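Local coordinates for 2,4-dihydroxyhept-2-ene-1,7-dioic acid aldolase (Kordia algicida OT-1, PDB 6BDE), which belongs to the H-NOX family, carries a heme b group and probably senses nitric oxide through the heme iron, at residues K149-H153 and F154-A158; E72-F75 and S76-E79; L19-V22 and D23-T27; L10-V13 and E14-F17; L96-I99 and E100-I103. The protein carries 1 engineered substitution. One frame throughout, in Å; residues are numbered along the deposited sequence.

Interaction 1. Residues K149-H153 and F154-A158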
# COMPACT_ATOMS: atom_id res chain seq x y z
N LYS A 149 -7.97 -3.07 -4.68
CA LYS A 149 -7.70 -3.58 -6.01
C LYS A 149 -7.57 -5.10 -6.04
O LYS A 149 -7.72 -5.70 -7.11
CB LYS A 149 -6.44 -2.94 -6.58
CG LYS A 149 -6.61 -1.48 -6.95
CD LYS A 149 -7.65 -1.32 -8.05
CE LYS A 149 -7.89 0.15 -8.37
NZ LYS A 149 -8.83 0.31 -9.52
N THR A 150 -7.28 -5.73 -4.90
CA THR A 150 -7.30 -7.19 -4.83
C THR A 150 -8.71 -7.71 -5.09
O THR A 150 -8.90 -8.67 -5.85
CB THR A 150 -6.79 -7.66 -3.47
OG1 THR A 150 -5.42 -7.27 -3.30
CG2 THR A 150 -6.90 -9.17 -3.35
N PHE A 151 -9.71 -7.09 -4.46
CA PHE A 151 -11.09 -7.49 -4.70
C PHE A 151 -11.53 -7.15 -6.12
O PHE A 151 -12.25 -7.92 -6.76
CB PHE A 151 -12.01 -6.83 -3.68
CG PHE A 151 -12.00 -7.51 -2.34
CD1 PHE A 151 -12.84 -8.58 -2.09
CD2 PHE A 151 -11.14 -7.09 -1.34
CE1 PHE A 151 -12.83 -9.22 -0.86
CE2 PHE A 151 -11.12 -7.72 -0.11
CZ PHE A 151 -11.96 -8.79 0.13
N GLU A 152 -11.09 -5.99 -6.63
CA GLU A 152 -11.42 -5.61 -8.00
C GLU A 152 -10.80 -6.57 -9.01
O GLU A 152 -11.39 -6.87 -10.05
CB GLU A 152 -10.96 -4.18 -8.28
CG GLU A 152 -11.26 -3.70 -9.69
CD GLU A 152 -11.30 -2.19 -9.81
OE1 GLU A 152 -11.37 -1.68 -10.95
OE2 GLU A 152 -11.26 -1.51 -8.76
N HIS A 153 -9.59 -7.07 -8.71
CA HIS A 153 -8.93 -8.01 -9.61
C HIS A 153 -9.75 -9.29 -9.78
O HIS A 153 -9.79 -9.87 -10.87
CB HIS A 153 -7.53 -8.33 -9.10
CG HIS A 153 -6.80 -9.33 -9.93
ND1 HIS A 153 -6.53 -10.61 -9.49
CD2 HIS A 153 -6.28 -9.25 -11.18
CE1 HIS A 153 -5.88 -11.27 -10.43
NE2 HIS A 153 -5.71 -10.47 -11.47
N PHE A 154 -10.40 -9.74 -8.71
CA PHE A 154 -11.23 -10.94 -8.74
C PHE A 154 -12.70 -10.63 -9.02
O PHE A 154 -13.56 -11.44 -8.69
CB PHE A 154 -11.09 -11.71 -7.43
CG PHE A 154 -9.73 -12.32 -7.23
CD1 PHE A 154 -8.88 -11.84 -6.24
CD2 PHE A 154 -9.29 -13.36 -8.03
CE1 PHE A 154 -7.63 -12.39 -6.06
CE2 PHE A 154 -8.04 -13.91 -7.85
CZ PHE A 154 -7.20 -13.43 -6.86
N ASN A 155 -12.98 -9.47 -9.62
CA ASN A 155 -14.35 -9.06 -9.96
C ASN A 155 -15.26 -9.09 -8.74
O ASN A 155 -16.38 -9.60 -8.78
CB ASN A 155 -14.91 -9.92 -11.10
CG ASN A 155 -14.03 -9.90 -12.33
OD1 ASN A 155 -13.55 -8.85 -12.75
ND2 ASN A 155 -13.81 -11.07 -12.92
N SER A 156 -14.76 -8.54 -7.64
CA SER A 156 -15.48 -8.52 -6.38
C SER A 156 -15.27 -7.16 -5.72
O SER A 156 -14.56 -6.29 -6.24
CB SER A 156 -15.03 -9.66 -5.46
OG SER A 156 -15.76 -9.66 -4.24
N SER A 157 -15.90 -6.98 -4.56
CA SER A 157 -15.75 -5.76 -3.78
C SER A 157 -15.98 -6.11 -2.31
O SER A 157 -16.58 -7.14 -1.98
CB SER A 157 -16.73 -4.67 -4.24
OG SER A 157 -18.07 -5.03 -3.97
N ALA A 158 -15.51 -5.23 -1.43
CA ALA A 158 -15.58 -5.51 -0.01
C ALA A 158 -15.72 -4.22 0.78
O ALA A 158 -15.20 -3.17 0.39
CB ALA A 158 -14.35 -6.27 0.48

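Interaction 2. Residues E72-F75 and S76-E79. With HEM (protoporphyrin IX containing Fe), chain B.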
# COMPACT_ATOMS: atom_id res chain seq x y z
N GLU A 72 -3.65 1.82 -4.51
CA GLU A 72 -4.40 1.29 -5.65
C GLU A 72 -3.55 1.29 -6.91
O GLU A 72 -3.63 0.35 -7.71
CB GLU A 72 -5.68 2.11 -5.85
CG GLU A 72 -6.66 2.02 -4.69
CD GLU A 72 -8.03 2.54 -5.04
OE1 GLU A 72 -8.15 3.31 -6.02
OE2 GLU A 72 -9.00 2.18 -4.34
N HIS A 73 -2.73 2.33 -7.11
CA HIS A 73 -1.87 2.37 -8.28
C HIS A 73 -0.78 1.31 -8.21
O HIS A 73 -0.40 0.74 -9.24
CB HIS A 73 -1.25 3.76 -8.42
CG HIS A 73 -0.11 3.81 -9.39
ND1 HIS A 73 -0.29 3.73 -10.76
CD2 HIS A 73 1.23 3.94 -9.20
CE1 HIS A 73 0.89 3.80 -11.36
NE2 HIS A 73 1.82 3.93 -10.43
N PHE A 74 -0.27 1.03 -7.01
CA PHE A 74 0.81 0.06 -6.89
C PHE A 74 0.36 -1.36 -7.19
O PHE A 74 1.20 -2.20 -7.52
CB PHE A 74 1.42 0.12 -5.49
CG PHE A 74 2.76 -0.56 -5.39
CD1 PHE A 74 3.90 0.04 -5.91
CD2 PHE A 74 2.89 -1.79 -4.78
CE1 PHE A 74 5.13 -0.58 -5.83
CE2 PHE A 74 4.12 -2.42 -4.69
CZ PHE A 74 5.24 -1.81 -5.22
N PHE A 75 -0.94 -1.65 -7.09
CA PHE A 75 -1.42 -2.98 -7.46
C PHE A 75 -1.19 -3.24 -8.94
O PHE A 75 -0.89 -4.37 -9.34
CB PHE A 75 -2.90 -3.12 -7.11
CG PHE A 75 -3.41 -4.53 -7.23
CD1 PHE A 75 -3.39 -5.38 -6.13
CD2 PHE A 75 -3.91 -5.01 -8.43
CE1 PHE A 75 -3.86 -6.68 -6.23
CE2 PHE A 75 -4.38 -6.30 -8.54
CZ PHE A 75 -4.36 -7.14 -7.44
N SER A 76 -1.34 -2.21 -9.78
CA SER A 76 -1.05 -2.37 -11.20
C SER A 76 0.43 -2.65 -11.45
O SER A 76 0.78 -3.36 -12.39
CB SER A 76 -1.50 -1.13 -11.97
OG SER A 76 -0.67 -0.02 -11.68
N VAL A 77 1.31 -2.08 -10.61
CA VAL A 77 2.72 -2.43 -10.69
C VAL A 77 2.93 -3.90 -10.35
O VAL A 77 3.76 -4.58 -10.95
CB VAL A 77 3.55 -1.51 -9.77
CG1 VAL A 77 5.04 -1.80 -9.92
CG2 VAL A 77 3.25 -0.05 -10.06
N ILE A 78 2.16 -4.40 -9.38
CA ILE A 78 2.22 -5.82 -9.05
C ILE A 78 1.66 -6.66 -10.18
O ILE A 78 2.20 -7.73 -10.51
CB ILE A 78 1.46 -6.08 -7.73
CG1 ILE A 78 2.25 -5.52 -6.54
CG2 ILE A 78 1.17 -7.56 -7.57
CD1 ILE A 78 1.40 -5.20 -5.34
N GLU A 79 0.57 -6.19 -10.80
CA GLU A 79 -0.05 -6.94 -11.89
C GLU A 79 0.92 -7.15 -13.05
O GLU A 79 0.97 -8.24 -13.64
CB GLU A 79 -1.30 -6.20 -12.38
CG GLU A 79 -2.60 -6.67 -11.77
CD GLU A 79 -3.78 -5.84 -12.21
OE1 GLU A 79 -3.64 -4.59 -12.28
OE2 GLU A 79 -4.85 -6.41 -12.51
CHA HEM B . 5.55 -2.69 1.41
CHB HEM B . 5.86 -6.16 -2.76
CHC HEM B . 0.66 -7.75 -1.85
CHD HEM B . 0.26 -4.10 2.18
C1A HEM B . 5.75 -3.74 0.08
C2A HEM B . 6.94 -3.37 -0.59
C3A HEM B . 7.01 -4.23 -1.62
C4A HEM B . 5.86 -5.04 -1.48
CMA HEM B . 8.09 -4.32 -2.69
CAA HEM B . 7.93 -2.28 -0.22
CBA HEM B . 8.97 -2.88 0.73
CGA HEM B . 10.08 -1.89 1.04
O1A HEM B . 11.12 -2.28 1.65
O2A HEM B . 9.97 -0.68 0.70
C1B HEM B . 4.32 -6.77 -2.73
C2B HEM B . 3.83 -7.59 -3.94
C3B HEM B . 2.49 -7.97 -3.63
C4B HEM B . 2.22 -7.37 -2.28
CMB HEM B . 4.63 -7.95 -5.19
CAB HEM B . 1.53 -8.81 -4.47
CBB HEM B . 1.86 -10.03 -4.85
C1C HEM B . 0.37 -6.63 -0.59
C2C HEM B . -1.02 -6.52 -0.33
C3C HEM B . -1.11 -5.62 0.66
C4C HEM B . 0.23 -5.25 0.94
CMC HEM B . -2.16 -7.26 -1.02
CAC HEM B . -2.37 -5.11 1.35
CBC HEM B . -2.69 -5.57 2.54
C1D HEM B . 1.83 -3.51 2.08
C2D HEM B . 1.94 -2.24 2.88
C3D HEM B . 3.29 -1.83 2.72
C4D HEM B . 3.96 -2.88 1.81
CMD HEM B . 0.86 -1.55 3.70
CAD HEM B . 3.94 -0.59 3.33
CBD HEM B . 5.06 -0.98 4.29
CGD HEM B . 4.52 -0.98 5.72
O1D HEM B . 3.28 -0.92 5.91
O2D HEM B . 5.32 -1.04 6.69
NA HEM B . 4.95 -4.75 -0.46
NB HEM B . 3.26 -6.53 -1.64
NC HEM B . 1.24 -5.80 0.14
ND HEM B . 3.01 -3.98 1.29
FE HEM B . 3.25 -5.65 0.18

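Interaction 3. Residues L19-V22 and D23-T27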
# COMPACT_ATOMS: atom_id res chain seq x y z
N LEU A 19 4.77 18.22 -12.65
CA LEU A 19 6.20 18.10 -12.41
C LEU A 19 6.70 19.13 -11.41
O LEU A 19 7.64 18.86 -10.65
CB LEU A 19 6.97 18.24 -13.73
CG LEU A 19 8.45 17.84 -13.71
CD1 LEU A 19 8.60 16.33 -13.60
CD2 LEU A 19 9.16 18.37 -14.94
N GLU A 20 6.10 20.32 -11.40
CA GLU A 20 6.51 21.36 -10.46
C GLU A 20 6.24 20.95 -9.02
O GLU A 20 7.00 21.33 -8.12
CB GLU A 20 5.82 22.68 -10.79
CG GLU A 20 4.32 22.56 -11.01
CD GLU A 20 3.96 22.25 -12.45
OE1 GLU A 20 2.88 21.67 -12.68
OE2 GLU A 20 4.76 22.57 -13.35
N MET A 21 5.17 20.19 -8.78
CA MET A 21 4.92 19.71 -7.42
C MET A 21 5.95 18.67 -7.01
O MET A 21 6.34 18.63 -5.84
CB MET A 21 3.50 19.15 -7.33
CG MET A 21 3.12 18.59 -5.97
SD MET A 21 3.12 19.84 -4.67
CE MET A 21 1.72 20.86 -5.15
N VAL A 22 6.40 17.84 -7.95
CA VAL A 22 7.46 16.87 -7.65
C VAL A 22 8.72 17.60 -7.20
O VAL A 22 9.34 17.24 -6.19
CB VAL A 22 7.74 15.98 -8.87
CG1 VAL A 22 8.86 14.99 -8.56
CG2 VAL A 22 6.48 15.25 -9.30
N ASP A 23 9.10 18.65 -7.93
CA ASP A 23 10.25 19.46 -7.54
C ASP A 23 10.00 20.18 -6.22
O ASP A 23 10.94 20.39 -5.44
CB ASP A 23 10.58 20.47 -8.63
CG ASP A 23 11.03 19.82 -9.92
OD1 ASP A 23 10.57 20.25 -11.00
OD2 ASP A 23 11.83 18.86 -9.86
N LYS A 24 8.75 20.57 -5.95
CA LYS A 24 8.46 21.34 -4.75
C LYS A 24 8.62 20.48 -3.50
O LYS A 24 9.33 20.87 -2.56
CB LYS A 24 7.04 21.91 -4.83
CG LYS A 24 6.59 22.59 -3.55
CD LYS A 24 5.55 23.67 -3.82
CE LYS A 24 5.12 24.35 -2.53
NZ LYS A 24 4.24 25.52 -2.78
N ILE A 25 7.96 19.32 -3.45
CA ILE A 25 8.04 18.48 -2.26
C ILE A 25 9.46 17.95 -2.07
O ILE A 25 9.87 17.67 -0.94
CB ILE A 25 7.01 17.34 -2.34
CG1 ILE A 25 7.34 16.38 -3.48
CG2 ILE A 25 5.61 17.89 -2.49
CD1 ILE A 25 6.47 15.14 -3.51
N ILE A 26 10.23 17.82 -3.15
CA ILE A 26 11.63 17.43 -3.02
C ILE A 26 12.44 18.59 -2.45
O ILE A 26 13.31 18.40 -1.59
CB ILE A 26 12.18 16.96 -4.37
CG1 ILE A 26 11.66 15.55 -4.69
CG2 ILE A 26 13.70 16.98 -4.38
CD1 ILE A 26 12.14 15.02 -6.02
N THR A 27 12.17 19.81 -2.92
CA THR A 27 12.89 20.97 -2.41
C THR A 27 12.56 21.23 -0.94
O THR A 27 13.45 21.55 -0.15
CB THR A 27 12.57 22.20 -3.27
OG1 THR A 27 13.23 22.09 -4.53
CG2 THR A 27 13.03 23.48 -2.58

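Interaction 4. Residues L10-V13 and E14-F17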
# COMPACT_ATOMS: atom_id res chain seq x y z
N LEU A 10 6.61 9.13 -6.95
CA LEU A 10 6.86 10.40 -7.61
C LEU A 10 6.35 10.41 -9.04
O LEU A 10 5.98 11.47 -9.56
CB LEU A 10 8.36 10.73 -7.57
CG LEU A 10 8.96 10.86 -6.17
CD1 LEU A 10 10.46 11.10 -6.25
CD2 LEU A 10 8.27 11.96 -5.38
N ASP A 11 6.31 9.24 -9.69
CA ASP A 11 5.64 9.14 -10.99
C ASP A 11 4.17 9.49 -10.87
O ASP A 11 3.62 10.21 -11.71
CB ASP A 11 5.81 7.74 -11.57
CG ASP A 11 7.16 7.54 -12.24
OD1 ASP A 11 7.90 8.53 -12.39
OD2 ASP A 11 7.47 6.39 -12.62
N LEU A 12 3.51 9.00 -9.82
CA LEU A 12 2.10 9.30 -9.61
C LEU A 12 1.89 10.77 -9.25
O LEU A 12 0.89 11.37 -9.65
CB LEU A 12 1.53 8.39 -8.51
CG LEU A 12 0.01 8.37 -8.35
CD1 LEU A 12 -0.66 8.08 -9.69
CD2 LEU A 12 -0.39 7.34 -7.32
N VAL A 13 2.82 11.35 -8.49
CA VAL A 13 2.73 12.77 -8.17
C VAL A 13 2.86 13.61 -9.43
O VAL A 13 2.12 14.59 -9.63
CB VAL A 13 3.80 13.15 -7.13
CG1 VAL A 13 3.76 14.65 -6.84
CG2 VAL A 13 3.59 12.36 -5.84
N GLU A 14 3.79 13.25 -10.31
CA GLU A 14 3.91 13.94 -11.60
C GLU A 14 2.66 13.74 -12.44
O GLU A 14 2.20 14.68 -13.11
CB GLU A 14 5.15 13.43 -12.34
CG GLU A 14 5.02 13.47 -13.86
CD GLU A 14 6.34 13.73 -14.55
OE1 GLU A 14 6.34 14.48 -15.55
OE2 GLU A 14 7.37 13.18 -14.11
N ASP A 15 2.09 12.54 -12.41
CA ASP A 15 0.91 12.25 -13.22
C ASP A 15 -0.31 13.05 -12.75
O ASP A 15 -1.10 13.53 -13.56
CB ASP A 15 0.61 10.75 -13.20
CG ASP A 15 -0.77 10.42 -13.73
OD1 ASP A 15 -1.29 11.17 -14.57
OD2 ASP A 15 -1.33 9.39 -13.30
N LYS A 16 -0.47 13.20 -11.43
CA LYS A 16 -1.68 13.79 -10.87
C LYS A 16 -1.56 15.28 -10.59
O LYS A 16 -2.50 16.03 -10.84
CB LYS A 16 -2.08 13.05 -9.59
CG LYS A 16 -3.33 13.61 -8.92
CD LYS A 16 -4.55 13.49 -9.81
CE LYS A 16 -4.88 12.04 -10.10
NZ LYS A 16 -5.08 11.26 -8.84
N PHE A 17 -0.42 15.73 -10.06
CA PHE A 17 -0.28 17.11 -9.61
C PHE A 17 0.72 17.93 -10.41
O PHE A 17 0.74 19.16 -10.25
CB PHE A 17 0.12 17.14 -8.12
CG PHE A 17 -0.84 16.42 -7.22
CD1 PHE A 17 -0.62 15.11 -6.84
CD2 PHE A 17 -1.99 17.06 -6.77
CE1 PHE A 17 -1.50 14.45 -6.02
CE2 PHE A 17 -2.88 16.40 -5.95
CZ PHE A 17 -2.64 15.10 -5.57

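Interaction 5. Residues L96-I99 and E100-I103. With HEM (protoporphyrin IX containing Fe), chain B.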
# COMPACT_ATOMS: atom_id res chain seq x y z
N LEU A 96 -5.46 -12.25 0.61
CA LEU A 96 -5.17 -11.32 1.69
C LEU A 96 -4.76 -12.05 2.97
O LEU A 96 -3.92 -11.55 3.72
CB LEU A 96 -6.37 -10.42 1.96
CG LEU A 96 -6.75 -9.45 0.83
CD1 LEU A 96 -7.88 -8.53 1.26
CD2 LEU A 96 -5.54 -8.65 0.38
N ALA A 97 -5.32 -13.23 3.22
CA ALA A 97 -4.88 -14.04 4.35
C ALA A 97 -3.54 -14.71 4.10
O ALA A 97 -3.03 -15.39 5.00
CB ALA A 97 -5.94 -15.09 4.68
N SER A 98 -2.96 -14.53 2.91
CA SER A 98 -1.68 -15.14 2.56
C SER A 98 -0.57 -14.11 2.38
O SER A 98 0.50 -14.46 1.88
CB SER A 98 -1.84 -15.97 1.29
OG SER A 98 -2.82 -16.98 1.45
N ILE A 99 -0.81 -12.86 2.77
CA ILE A 99 0.21 -11.83 2.63
C ILE A 99 1.40 -12.14 3.53
O ILE A 99 2.56 -12.06 3.10
CB ILE A 99 -0.38 -10.44 2.94
CG1 ILE A 99 -1.50 -10.10 1.97
CG2 ILE A 99 0.71 -9.37 2.91
CD1 ILE A 99 -2.40 -8.99 2.45
N GLU A 100 1.13 -12.51 4.78
CA GLU A 100 2.20 -12.67 5.75
C GLU A 100 3.03 -13.92 5.48
O GLU A 100 4.27 -13.86 5.47
CB GLU A 100 1.62 -12.72 7.17
CG GLU A 100 2.66 -12.88 8.27
CD GLU A 100 3.53 -11.65 8.44
OE1 GLU A 100 3.09 -10.55 8.04
OE2 GLU A 100 4.64 -11.78 8.99
N ASN A 101 2.38 -15.06 5.25
CA ASN A 101 3.08 -16.33 5.18
C ASN A 101 3.41 -16.78 3.76
O ASN A 101 3.99 -17.86 3.59
CB ASN A 101 2.26 -17.42 5.89
CG ASN A 101 0.88 -17.62 5.29
OD1 ASN A 101 0.56 -17.09 4.23
ND2 ASN A 101 0.05 -18.38 5.99
N HIS A 102 3.08 -15.98 2.74
CA HIS A 102 3.49 -16.34 1.38
C HIS A 102 3.95 -15.13 0.58
O HIS A 102 5.10 -15.08 0.14
CB HIS A 102 2.35 -17.03 0.63
CG HIS A 102 2.69 -17.37 -0.79
ND1 HIS A 102 1.84 -17.13 -1.84
CD2 HIS A 102 3.81 -17.93 -1.32
CE1 HIS A 102 2.41 -17.52 -2.96
NE2 HIS A 102 3.60 -18.01 -2.68
N ILE A 103 3.06 -14.16 0.38
CA ILE A 103 3.34 -13.05 -0.54
C ILE A 103 4.58 -12.29 -0.08
O ILE A 103 5.56 -12.16 -0.82
CB ILE A 103 2.12 -12.12 -0.67
CG1 ILE A 103 1.00 -12.82 -1.44
CG2 ILE A 103 2.52 -10.83 -1.35
CD1 ILE A 103 -0.32 -12.10 -1.38
CHA HEM B . 5.55 -2.69 1.41
CHB HEM B . 5.86 -6.16 -2.76
CHC HEM B . 0.66 -7.75 -1.85
CHD HEM B . 0.26 -4.10 2.18
C1A HEM B . 5.75 -3.74 0.08
C2A HEM B . 6.94 -3.37 -0.59
C3A HEM B . 7.01 -4.23 -1.62
C4A HEM B . 5.86 -5.04 -1.48
CMA HEM B . 8.09 -4.32 -2.69
CAA HEM B . 7.93 -2.28 -0.22
CBA HEM B . 8.97 -2.88 0.73
CGA HEM B . 10.08 -1.89 1.04
O1A HEM B . 11.12 -2.28 1.65
O2A HEM B . 9.97 -0.68 0.70
C1B HEM B . 4.32 -6.77 -2.73
C2B HEM B . 3.83 -7.59 -3.94
C3B HEM B . 2.49 -7.97 -3.63
C4B HEM B . 2.22 -7.37 -2.28
CMB HEM B . 4.63 -7.95 -5.19
CAB HEM B . 1.53 -8.81 -4.47
CBB HEM B . 1.86 -10.03 -4.85
C1C HEM B . 0.37 -6.63 -0.59
C2C HEM B . -1.02 -6.52 -0.33
C3C HEM B . -1.11 -5.62 0.66
C4C HEM B . 0.23 -5.25 0.94
CMC HEM B . -2.16 -7.26 -1.02
CAC HEM B . -2.37 -5.11 1.35
CBC HEM B . -2.69 -5.57 2.54
C1D HEM B . 1.83 -3.51 2.08
C2D HEM B . 1.94 -2.24 2.88
C3D HEM B . 3.29 -1.83 2.72
C4D HEM B . 3.96 -2.88 1.81
CMD HEM B . 0.86 -1.55 3.70
CAD HEM B . 3.94 -0.59 3.33
CBD HEM B . 5.06 -0.98 4.29
CGD HEM B . 4.52 -0.98 5.72
O1D HEM B . 3.28 -0.92 5.91
O2D HEM B . 5.32 -1.04 6.69
NA HEM B . 4.95 -4.75 -0.46
NB HEM B . 3.26 -6.53 -1.64
NC HEM B . 1.24 -5.80 0.14
ND HEM B . 3.01 -3.98 1.29
FE HEM B . 3.25 -5.65 0.18
O HOH W 1 -1.75 -12.14 5.77
O HOH W 2 -0.58 -15.20 6.47

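Interaction 1. Residues K149-H153 and F154-A158
Ala-158 CB sits almost squarely over one face of the Phe-151 ring, 3.4 Å from the ring centroid and 9° off the normal, a clean CH-pi contact, while Ser-156 OG lies at the edge of that ring near its plane. The second flat pair is a T-shaped stack: the imidazole of His-153 turns its edge to Phe-154, with ND1 over the centre of the phenyl face and the planes at 73°. Phe-154 keeps its CG beside the backbone N (chi1 -68°), which folds the ring back under the last turn and brings CD1 to 3.2 Å from Thr-150 O. His-153 ND1 is buried here and has no polar partner. A serine in place of Phe-154 would probably leave this imidazole without the face it rests on, less restrained in its rotation, and take away the packing on Pro-92. On the backbone, Ser-156 N bonds to Phe-151 O at 2.7 Å; Asn-155 N reaches Glu-152 O at 3.1 Å, from above the carbonyl plane. Phe-154 N gives weak bonds to Thr-150 O and Phe-151 O. With Asn-155 at positive phi as the C-prime residue, this is a Schellman motif, ending helix 140-153 before strand 158-164.

Interaction 2. Residues E72-F75 and S76-E79
Two successive turns of helix 63-81, where it runs alongside the heme, bring Ser-76 back onto His-73, Ile-78 onto Phe-74 and Glu-79 onto Phe-75. Ser-76 OG donates to His-73 O at 2.6 Å, lying in the carbonyl plane. The hydroxyl can do so because it stands between its own backbone N and carbonyl carbon (chi1 70°), facing the preceding turn; Ser-76 N adds a weak bond to the same oxygen. Regular helical bonds follow, Ile-78 N to Phe-74 O at 3.0 Å and Glu-79 N to Phe-75 O at 2.8 Å. Val-77 CB lies above one face of the Phe-74 ring, offset toward its rim, and Ile-78 crosses that ring at about a right angle, CD1 to Phe-74 CD2 3.8 Å. Beyond it Ile-78 meets the porphyrin, its CD1 3.4 Å from HEM C3B and its CG2 equally near HEM CAB. On another side of the helix Glu-79 CG touches Phe-75 CE2 at 3.7 Å, with OE2 at the ring edge, and Phe-75 packs on Thr-150 of helix 140-153. The chemistry is thus divided: apolar carbon faces the heme, whereas the serine hydroxyl is satisfied within the helix and gives His-73 O a second donor.

Interaction 3. Residues L19-V22 and D23-T27
Four i to i+4 backbone bonds join Leu-19 to Val-22 with Asp-23 to Ile-26, the straightest running from Ile-25 N to Met-21 O at 3.0 Å with an N-H...O angle of 175°. Among the side chains, Met-21 bends at both chi2 and chi3, carrying its sulfur along the helix surface until SD meets Ile-25 CG2 at 3.8 Å; the two chains cross at about a right angle. Ile-25 holds CG1 between its backbone N and carbonyl carbon (chi1 65°), a placement that lays this carbon against the preceding turn, 3.4 Å from Met-21 O and 3.5 Å from Val-22 O. An alanine at Ile-25 is likely to take away the methyl packed against the Met-21 sulfur and open a gap toward Asn-58. Val-22 and Ile-26 lie side by side pointing the same way, Val-22 CG1 to Ile-26 CD1 4.1 Å. Asp-23 O is gripped twice, by Thr-27 N and by Thr-27 OG1 at 3.0 Å, the two donors arriving from opposite faces of the carbonyl plane. Solvent borders the Asp-23 and Lys-24 side, while Met-21 leans on Leu-55 and Asn-58 of helix 45-59, and Val-22 rests on Val-13 and Glu-14 of helix 3-17.

Interaction 4. Residues L10-V13 and E14-F17
Val-13, which is buried, and the partly exposed Phe-17 meet on the inner side of this helix, and most closely through the backbone: Phe-17 N bonds to Val-13 O at 2.8 Å, and that same oxygen sits near the plane of the Phe-17 ring, at its edge. The side chains themselves only brush, Val-13 CG1 to Phe-17 CD1 4.4 Å. Phe-17 CG is anti to its carbonyl carbon (chi1 -57°), which keeps the ring close to the preceding turn, and Lys-16 CG lies over one of its faces, offset toward the rim. All of this belongs to the C-terminal turns of helix 3-17, where Val-13 is wedged against Leu-55 and Val-22 of the neighbouring helices and Phe-17 against Leu-66. Regular bonds continue round to the outer side, Glu-14 N to Leu-10 O and Asp-15 N to Asp-11 O, both 2.9 Å, but there the side chains hardly engage. Asp-11 OD1 and Glu-14 OE2 stay 5.0 Å apart, and like charges so placed would probably disfavour a closer approach. Between the two sides Leu-12 crosses Asp-15, its CD1 3.9 Å from Asp-15 OD2, and the Leu-12 side chain also packs on Tyr-70 and His-73. Lys-16 bends at chi2, chi3 and chi4, and its amine leads away from Leu-10 to Val-13 into the exposed surface.

Interaction 5. Residues L96-I99 and E100-I103
Ile-99 and Ile-103, one helical turn apart, take nearly the same conformation: in each, CG1 is anti to the carbonyl carbon and the chain runs on extended to CD1. The two chains meet with Ile-99 CG1 4.1 Å from Ile-103 CD1, yet they offer the heme different branches. Ile-99 sends its CD1 tip to HEM CBC at 3.4 Å, whereas Ile-103 presents the branch methyl CG2, 3.6 Å from HEM C4B; Leu-96 CD2 adds a looser touch at the HEM CMC methyl. Asn-101 has CG between its backbone N and carbonyl carbon (chi1 59°), folding the amide back so that OD1 lies 3.4 Å from Ser-98 CA. Ser-98 occupies the N-cap position without capping, its OG bonded instead to Glu-94 O. The His-102 ring leaves the contact, its ND1 hydrogen-bonded to Tyr-89 OH. The backbone starts irregularly. Ser-98 O takes Ile-103 N at 3.0 Å with an almost straight N-H...O angle of 173°, and a weak second bond from His-102 N. Two waters bridge Leu-96 O to Glu-100 N and Ala-97 O to Asn-101 N, standing in for direct helical bonds. The i to i+5 bond to Ser-98 O marks a wide pi-type turn near the start of helix 99-110, the helix that brings His-104 to the heme iron as its axial ligand.

In the fold
All five contacts join consecutive segments, so none closes a long loop; they follow one another in series without nesting or crossing. Interaction 4 comes first, in helix 3-17, and interaction 3 follows in helix 19-27; Val-22 CG2 lies 3.7 Å from Val-13 CG1 where these helices pack. Interaction 2, in helix 63-81, touches interaction 4 through His-73 and Leu-12 and begins the heme-lining part. Interaction 5 opens helix 99-110 and meets the same heme, though about 7 Å separates its nearest atoms from those of interaction 2. Interaction 1 touches both, Thr-150 on Phe-75 and Phe-151 on Leu-96, and leads from helix 140-153 into the antiparallel sheet.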